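Local atomic coordinates of diacylglycerol lipase (PDB entry 5XK2), a protein that probably hydrolyses mono- and diacylglycerols, by the serine-hydrolase chemistry of the alpha/beta-hydrolase lipases. Residues C30-V35 and N43-N48; V75-D78 and A83-V86; T13-F18 and W270-A275. One frame throughout, in Å; residues are numbered along the deposited sequence.

Contact 1. Residues C30-V35 and N43-N48; sequences CPNNYV and NCSVGN
Two consecutive asparagines of a short helix, Asn32 and Asn33, grip the backbone of Asn43 in a polar side-chain-to-main-chain contact at the partly buried periphery, where helix 31-34 meets the loop before helix 50-55. The carboxamide of Asn33 takes both ends of Asn43: its OD1 accepts from Asn43 N at 3.1 Å, in the carbonyl plane and on a lone pair, while its ND2 gives a more bent bond (137° at the hydrogen) to Asn43 O at 3.0 Å, sitting well above the carbonyl plane of Asn43 and not on a lone pair. Asn32 supplies the second donor to that oxygen, ND2 to Asn43 O at 3.1 Å, nearly straight at 174°, with the oxygen in the amide plane of Asn32. The two donors reach Asn43 O from opposite faces of the carbonyl plane, which fixes the peptide from both sides. A chi1 of 56° places CG of Asn32 between its backbone N and carbonyl carbon, turning the amide toward the loop. The Asn32 and Asn43 side-chain amides merely pass each other: the two ND2 atoms, 3.4 Å apart, are both donors, and Asn43 ND2 bonds instead to Lys41 O. Cys30, the N-cap residue of helix 31-34, lays SG against Cys44 CB at 3.7 Å. The sulfurs of Cys30 and Cys44 are neighbours but not partners: the Cys30-Cys278 disulfide ties this N-terminal region to the C-terminal end of the chain, while Cys44-Cys49 closes the loop locally around a type I beta turn, with Gly47 N to Cys44 O at 2.9 Å. Asn33 ND2 also donates to Ala27 O at the end of helix 14-27, its side chain touches Phe74 of strand 71-78, and Glu53 of helix 50-55 accepts from Cys44 N.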
loop_
_atom_site.group_PDB
_atom_site.type_symbol
_atom_site.label_atom_id
_atom_site.label_comp_id
_atom_site.label_asym_id
_atom_site.label_seq_id
_atom_site.Cartn_x
_atom_site.Cartn_y
_atom_site.Cartn_z
ATOM N N CYS A 30 3.108 7.646 15.985
ATOM C CA CYS A 30 4.212 7.265 16.886
ATOM C C CYS A 30 3.733 6.221 17.869
ATOM O O CYS A 30 2.830 6.497 18.651
ATOM C CB CYS A 30 4.712 8.472 17.666
ATOM S SG CYS A 30 5.082 9.939 16.698
ATOM N N PRO A 31 4.344 5.031 17.862
ATOM C CA PRO A 31 3.850 3.981 18.761
ATOM C C PRO A 31 3.833 4.406 20.232
ATOM O O PRO A 31 2.893 4.055 20.946
ATOM C CB PRO A 31 4.834 2.830 18.522
ATOM C CG PRO A 31 5.280 3.053 17.092
ATOM C CD PRO A 31 5.415 4.545 16.974
ATOM N N ASN A 32 4.826 5.175 20.675
ATOM C CA ASN A 32 4.836 5.609 22.069
ATOM C C ASN A 32 3.586 6.386 22.465
ATOM O O ASN A 32 3.169 6.329 23.619
ATOM C CB ASN A 32 6.076 6.468 22.358
ATOM C CG ASN A 32 6.168 7.674 21.424
ATOM O OD1 ASN A 32 6.351 7.513 20.223
ATOM N ND2 ASN A 32 6.035 8.875 21.974
ATOM N N ASN A 33 2.995 7.130 21.528
ATOM C CA ASN A 33 1.828 7.932 21.875
ATOM C C ASN A 33 0.561 7.110 21.949
ATOM O O ASN A 33 -0.304 7.400 22.771
ATOM C CB ASN A 33 1.633 9.074 20.869
ATOM C CG ASN A 33 2.730 10.117 20.952
ATOM O OD1 ASN A 33 3.247 10.414 22.040
ATOM N ND2 ASN A 33 3.108 10.674 19.799
ATOM N N TYR A 34 0.425 6.080 21.124
ATOM C CA TYR A 34 -0.833 5.342 21.224
ATOM C C TYR A 34 -0.795 4.135 22.168
ATOM O O TYR A 34 -1.797 3.430 22.314
ATOM C CB TYR A 34 -1.345 4.922 19.829
ATOM C CG TYR A 34 -0.465 4.076 18.940
ATOM C CD1 TYR A 34 -0.254 2.718 19.198
ATOM C CD2 TYR A 34 0.064 4.609 17.774
ATOM C CE1 TYR A 34 0.525 1.936 18.326
ATOM C CE2 TYR A 34 0.838 3.847 16.922
ATOM C CZ TYR A 34 1.058 2.523 17.191
ATOM O OH TYR A 34 1.816 1.783 16.321
ATOM N N VAL A 35 0.354 3.862 22.785
ATOM C CA VAL A 35 0.360 2.993 23.973
ATOM C C VAL A 35 0.592 3.744 25.290
ATOM O O VAL A 35 0.690 3.127 26.352
ATOM C CB VAL A 35 1.394 1.880 23.833
ATOM C CG1 VAL A 35 1.143 1.114 22.533
ATOM C CG2 VAL A 35 2.808 2.445 23.888
ATOM N N ASN A 43 4.940 13.057 22.254
ATOM C CA ASN A 43 6.188 13.456 21.609
ATOM C C ASN A 43 6.421 12.614 20.376
ATOM O O ASN A 43 5.980 11.463 20.303
ATOM C CB ASN A 43 7.361 13.364 22.590
ATOM C CG ASN A 43 7.669 11.959 22.996
ATOM O OD1 ASN A 43 8.548 11.309 22.409
ATOM N ND2 ASN A 43 6.954 11.463 24.004
ATOM N N CYS A 44 7.122 13.189 19.399
ATOM C CA CYS A 44 7.328 12.509 18.130
ATOM C C CYS A 44 8.819 12.366 17.883
ATOM O O CYS A 44 9.503 13.367 17.696
ATOM C CB CYS A 44 6.679 13.284 16.979
ATOM S SG CYS A 44 4.892 13.681 17.320
ATOM N N SER A 45 9.286 11.121 17.897
ATOM C CA SER A 45 10.698 10.796 17.778
ATOM C C SER A 45 11.328 11.375 16.541
ATOM O O SER A 45 12.499 11.752 16.575
ATOM C CB SER A 45 10.886 9.275 17.769
ATOM O OG SER A 45 10.494 8.735 19.011
ATOM N N VAL A 46 10.556 11.444 15.456
ATOM C CA VAL A 46 11.090 11.947 14.181
ATOM C C VAL A 46 11.020 13.479 14.061
ATOM O O VAL A 46 11.465 14.046 13.064
ATOM C CB VAL A 46 10.354 11.321 12.982
ATOM C CG1 VAL A 46 10.464 9.798 13.043
ATOM C CG2 VAL A 46 8.905 11.754 12.973
ATOM N N GLY A 47 10.448 14.142 15.068
ATOM C CA GLY A 47 10.515 15.590 15.172
ATOM C C GLY A 47 9.478 16.377 14.398
ATOM O O GLY A 47 9.694 17.543 14.090
ATOM N N ASN A 48 8.371 15.736 14.039
ATOM C CA ASN A 48 7.339 16.423 13.260
ATOM C C ASN A 48 6.142 16.908 14.069
ATOM O O ASN A 48 5.118 17.274 13.468
ATOM C CB ASN A 48 6.869 15.555 12.079
ATOM C CG ASN A 48 6.285 14.253 12.508
ATOM O OD1 ASN A 48 6.410 13.843 13.666
ATOM N ND2 ASN A 48 5.634 13.564 11.567
#

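Contact 2. Residues V75-D78 and A83-V86; sequences VAVD and AIVV
Ala76 and Val85 form a hydrogen-bonded antiparallel pair, with Ala76 N to Val85 O at 2.8 Å and Val85 N to Ala76 O at 2.9 Å. Asp78 and Ala83 make the second such pair; here Asp78 N bonds to Ala83 O at 2.8 Å, and Ala83 N returns a bond to Asp78 O at 3.0 Å. Between and beyond them, Val77-Ile84 and Val75-Val86 are non-hydrogen-bonded pairs, and Val75 CA adds a CA-H...O contact to Val85 O. The segment axes run 157° apart, an antiparallel beta hairpin with the usual twist of a beta sheet. On the face of Val75, Val77 and Ile84, a chi1 of -56° sets CG1 of Ile84 anti to its carbonyl carbon and CG2 anti to its backbone N, and the two branches diverge: CG2 meets Val75 CG1 at 3.8 Å, and CD1 lies beside Val77 CG2, also at 3.8 Å. On the other face, the Asp78 carboxylate braces the hairpin connection through OD1 to Asn81 N, while OD2 bonds to Tyr24 OH. The hairpin belongs to the central mixed sheet, between strands 58-65 and 146-152; helix 118-138 covers the Ile84 face, and helix 14-27 packs on Ala83 and Val85.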
loop_
_atom_site.group_PDB
_atom_site.type_symbol
_atom_site.label_atom_id
_atom_site.label_comp_id
_atom_site.label_asym_id
_atom_site.label_seq_id
_atom_site.Cartn_x
_atom_site.Cartn_y
_atom_site.Cartn_z
ATOM N N VAL A 75 -6.594 10.353 23.501
ATOM C CA VAL A 75 -7.235 11.587 23.940
ATOM C C VAL A 75 -6.198 12.331 24.752
ATOM O O VAL A 75 -5.646 11.776 25.707
ATOM C CB VAL A 75 -8.484 11.337 24.794
ATOM C CG1 VAL A 75 -9.129 12.666 25.168
ATOM C CG2 VAL A 75 -9.480 10.465 24.026
ATOM N N ALA A 76 -5.901 13.563 24.354
ATOM C CA ALA A 76 -4.869 14.345 25.030
ATOM C C ALA A 76 -5.409 15.694 25.489
ATOM O O ALA A 76 -6.444 16.173 24.992
ATOM C CB ALA A 76 -3.674 14.546 24.095
ATOM N N VAL A 77 -4.728 16.286 26.463
ATOM C CA VAL A 77 -5.125 17.586 26.983
ATOM C C VAL A 77 -4.058 18.597 26.592
ATOM O O VAL A 77 -2.871 18.398 26.903
ATOM C CB VAL A 77 -5.269 17.563 28.519
ATOM C CG1 VAL A 77 -5.583 18.955 29.033
ATOM C CG2 VAL A 77 -6.343 16.577 28.944
ATOM N N ASP A 78 -4.477 19.668 25.918
ATOM C CA ASP A 78 -3.580 20.755 25.561
ATOM C C ASP A 78 -3.997 21.976 26.390
ATOM O O ASP A 78 -4.985 22.644 26.076
ATOM C CB ASP A 78 -3.678 21.020 24.053
ATOM C CG ASP A 78 -2.784 22.151 23.572
ATOM O OD1 ASP A 78 -2.370 23.006 24.376
ATOM O OD2 ASP A 78 -2.522 22.207 22.343
ATOM N N ALA A 83 -7.581 22.928 24.641
ATOM C CA ALA A 83 -8.248 21.963 23.792
ATOM C C ALA A 83 -8.109 20.567 24.341
ATOM O O ALA A 83 -7.053 20.205 24.847
ATOM C CB ALA A 83 -7.671 22.019 22.374
ATOM N N ILE A 84 -9.177 19.795 24.210
ATOM C CA ILE A 84 -9.117 18.354 24.406
ATOM C C ILE A 84 -9.059 17.787 23.012
ATOM O O ILE A 84 -9.903 18.099 22.183
ATOM C CB ILE A 84 -10.332 17.797 25.149
ATOM C CG1 ILE A 84 -10.520 18.489 26.512
ATOM C CG2 ILE A 84 -10.225 16.267 25.267
ATOM C CD1 ILE A 84 -9.322 18.394 27.428
ATOM N N VAL A 85 -8.051 16.972 22.745
ATOM C CA VAL A 85 -7.823 16.472 21.403
ATOM C C VAL A 85 -8.082 14.974 21.341
ATOM O O VAL A 85 -7.501 14.214 22.112
ATOM C CB VAL A 85 -6.377 16.756 20.961
ATOM C CG1 VAL A 85 -6.163 16.253 19.549
ATOM C CG2 VAL A 85 -6.076 18.250 21.065
ATOM N N VAL A 86 -8.959 14.560 20.435
ATOM C CA VAL A 86 -9.216 13.156 20.164
ATOM C C VAL A 86 -8.601 12.874 18.796
ATOM O O VAL A 86 -9.065 13.409 17.794
ATOM C CB VAL A 86 -10.735 12.844 20.151
ATOM C CG1 VAL A 86 -10.966 11.345 19.919
ATOM C CG2 VAL A 86 -11.393 13.317 21.454
#

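Contact 3. Residues T13-F18 and W270-A275; sequences TQLEDF and WYFIHA
With CG of Leu15 anti to the backbone N (chi1 -176°), chi2 bends CD1, not the extended CD2, toward the ring of Phe272, whose CG lies anti to its carbonyl carbon (chi1 -56°), presenting the ring to the helix. Leu15 CD1 meets Phe272 CE1 at 3.8 Å, and one helical turn along, Phe18 CB meets Phe272 CZ at 3.9 Å, both obliquely to the ring. The ring of Phe18 swings away and meets those of Phe201 and Tyr225 edge-to-face, while Phe18 O, bonded to Tyr178 OH, lies 4.0 Å from Phe272 CD2. The contact is thus a small, mainly apolar patch of 131 Å², tying the N-terminal end of helix 14-27 to a C-terminal loop 252 residues later. That helix opens on an N-cap: Thr13 OG1 accepts from Glu16 N at 3.1 Å. The loop follows His268, probably the histidine of a Ser-His-Asp triad with Ser153 and Asp206, as in alpha/beta-hydrolase lipases, and Tyr271 OH bonds to Asp206. A classic gamma turn centred on Phe272 (phi 61°) bends it, Ile273 N bonding to Tyr271 O at 2.7 Å with the reciprocal Tyr271 N to Ile273 O bond beside it. Phe272 also rests on Ile227 of strand 224-227.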
loop_
_atom_site.group_PDB
_atom_site.type_symbol
_atom_site.label_atom_id
_atom_site.label_comp_id
_atom_site.label_asym_id
_atom_site.label_seq_id
_atom_site.Cartn_x
_atom_site.Cartn_y
_atom_site.Cartn_z
ATOM N N THR A 13 -3.290 33.228 12.042
ATOM C CA THR A 13 -4.188 33.073 10.908
ATOM C C THR A 13 -4.845 31.706 10.882
ATOM O O THR A 13 -4.442 30.791 11.613
ATOM C CB THR A 13 -3.438 33.253 9.585
ATOM O OG1 THR A 13 -2.408 32.251 9.494
ATOM C CG2 THR A 13 -2.801 34.639 9.534
ATOM N N GLN A 14 -5.794 31.553 9.971
ATOM C CA GLN A 14 -6.416 30.263 9.773
ATOM C C GLN A 14 -5.391 29.262 9.250
ATOM O O GLN A 14 -5.412 28.092 9.624
ATOM C CB GLN A 14 -7.591 30.372 8.816
ATOM C CG GLN A 14 -8.424 29.125 8.804
ATOM C CD GLN A 14 -9.720 29.295 8.047
ATOM O OE1 GLN A 14 -9.735 29.790 6.921
ATOM N NE2 GLN A 14 -10.820 28.881 8.664
ATOM N N LEU A 15 -4.498 29.724 8.378
ATOM C CA LEU A 15 -3.462 28.848 7.839
ATOM C C LEU A 15 -2.561 28.325 8.946
ATOM O O LEU A 15 -2.194 27.152 8.952
ATOM C CB LEU A 15 -2.616 29.591 6.786
ATOM C CG LEU A 15 -1.539 28.783 6.067
ATOM C CD1 LEU A 15 -2.167 27.652 5.292
ATOM C CD2 LEU A 15 -0.737 29.687 5.136
ATOM N N GLU A 16 -2.193 29.198 9.885
ATOM C CA GLU A 16 -1.345 28.770 10.989
ATOM C C GLU A 16 -2.068 27.722 11.838
ATOM O O GLU A 16 -1.455 26.747 12.300
ATOM C CB GLU A 16 -0.926 29.966 11.852
ATOM C CG GLU A 16 0.117 30.854 11.155
ATOM C CD GLU A 16 1.526 30.256 11.164
ATOM O OE1 GLU A 16 1.756 29.195 10.542
ATOM O OE2 GLU A 16 2.418 30.862 11.798
ATOM N N ASP A 17 -3.368 27.920 12.030
ATOM C CA ASP A 17 -4.186 26.956 12.769
ATOM C C ASP A 17 -4.125 25.589 12.079
ATOM O O ASP A 17 -3.897 24.553 12.718
ATOM C CB ASP A 17 -5.635 27.461 12.856
ATOM C CG ASP A 17 -6.543 26.549 13.672
ATOM O OD1 ASP A 17 -6.468 26.584 14.919
ATOM O OD2 ASP A 17 -7.349 25.809 13.054
ATOM N N PHE A 18 -4.309 25.601 10.764
ATOM C CA PHE A 18 -4.309 24.364 9.985
ATOM C C PHE A 18 -2.966 23.628 10.086
ATOM O O PHE A 18 -2.918 22.394 10.114
ATOM C CB PHE A 18 -4.605 24.657 8.509
ATOM C CG PHE A 18 -6.008 25.118 8.227
ATOM C CD1 PHE A 18 -7.013 25.023 9.181
ATOM C CD2 PHE A 18 -6.320 25.653 6.979
ATOM C CE1 PHE A 18 -8.311 25.431 8.888
ATOM C CE2 PHE A 18 -7.608 26.067 6.678
ATOM C CZ PHE A 18 -8.602 25.972 7.625
ATOM N N TRP A 270 2.160 14.412 2.370
ATOM C CA TRP A 270 2.582 15.788 2.619
ATOM C C TRP A 270 1.356 16.689 2.759
ATOM O O TRP A 270 0.845 17.198 1.762
ATOM C CB TRP A 270 3.468 16.283 1.452
ATOM C CG TRP A 270 4.739 15.503 1.319
ATOM C CD1 TRP A 270 4.993 14.487 0.446
ATOM C CD2 TRP A 270 5.934 15.662 2.111
ATOM N NE1 TRP A 270 6.277 13.999 0.644
ATOM C CE2 TRP A 270 6.864 14.703 1.659
ATOM C CE3 TRP A 270 6.291 16.508 3.161
ATOM C CZ2 TRP A 270 8.140 14.575 2.224
ATOM C CZ3 TRP A 270 7.577 16.386 3.710
ATOM C CH2 TRP A 270 8.472 15.427 3.238
ATOM N N TYR A 271 0.939 16.918 4.006
ATOM C CA TYR A 271 -0.166 17.829 4.312
ATOM C C TYR A 271 0.403 18.797 5.324
ATOM O O TYR A 271 0.356 18.563 6.524
ATOM C CB TYR A 271 -1.368 17.031 4.868
ATOM C CG TYR A 271 -2.229 16.437 3.780
ATOM C CD1 TYR A 271 -1.788 15.346 3.017
ATOM C CD2 TYR A 271 -3.468 16.987 3.484
ATOM C CE1 TYR A 271 -2.585 14.818 1.986
ATOM C CE2 TYR A 271 -4.274 16.462 2.467
ATOM C CZ TYR A 271 -3.821 15.391 1.720
ATOM O OH TYR A 271 -4.621 14.893 0.718
ATOM N N PHE A 272 0.897 19.906 4.796
ATOM C CA PHE A 272 1.699 20.925 5.489
ATOM C C PHE A 272 3.011 20.427 6.059
ATOM O O PHE A 272 4.037 21.052 5.826
ATOM C CB PHE A 272 0.904 21.541 6.637
ATOM C CG PHE A 272 -0.399 22.119 6.207
ATOM C CD1 PHE A 272 -0.432 23.333 5.524
ATOM C CD2 PHE A 272 -1.589 21.446 6.446
ATOM C CE1 PHE A 272 -1.652 23.883 5.086
ATOM C CE2 PHE A 272 -2.808 21.987 6.013
ATOM C CZ PHE A 272 -2.835 23.202 5.336
ATOM N N ILE A 273 3.008 19.205 6.586
ATOM C CA ILE A 273 4.181 18.589 7.188
ATOM C C ILE A 273 4.260 17.191 6.615
ATOM O O ILE A 273 3.335 16.763 5.923
ATOM C CB ILE A 273 4.089 18.497 8.744
ATOM C CG1 ILE A 273 2.919 17.601 9.157
ATOM C CG2 ILE A 273 3.977 19.883 9.372
ATOM C CD1 ILE A 273 2.860 17.252 10.680
ATOM N N HIS A 274 5.293 16.439 6.982
ATOM C CA HIS A 274 5.357 15.049 6.551
ATOM C C HIS A 274 4.547 14.281 7.581
ATOM O O HIS A 274 5.042 13.927 8.644
ATOM C CB HIS A 274 6.826 14.594 6.513
ATOM C CG HIS A 274 7.036 13.248 5.900
ATOM N ND1 HIS A 274 8.293 12.690 5.749
ATOM C CD2 HIS A 274 6.162 12.356 5.374
ATOM C CE1 HIS A 274 8.177 11.501 5.182
ATOM N NE2 HIS A 274 6.896 11.276 4.941
ATOM N N ALA A 275 3.299 13.969 7.219
ATOM C CA ALA A 275 2.293 13.651 8.230
ATOM C C ALA A 275 2.497 12.302 8.893
ATOM O O ALA A 275 2.184 12.129 10.068
ATOM C CB ALA A 275 0.888 13.714 7.597
#

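Contact 2 is the buried one, a backbone ladder with aliphatic packing inside the central sheet; contacts 1 and 3 are only partly buried. Helix 14-27 lies close to all three: its N-terminal end takes part in contact 3, its middle packs on the sheet face of contact 2, and Ala27 at its end accepts from contact 1. Chemistry follows place, with side-chain amides holding a loop backbone in contact 1, main-chain pairing in contact 2 and mainly apolar packing in contact 3. Contacts 1 and 3 touch directly, probably through a hydrogen bond from Asn48 ND2 to His274 O, whereas contact 2 stays about 7 Å from contact 1 and 9 Å from contact 3 between nearest atoms.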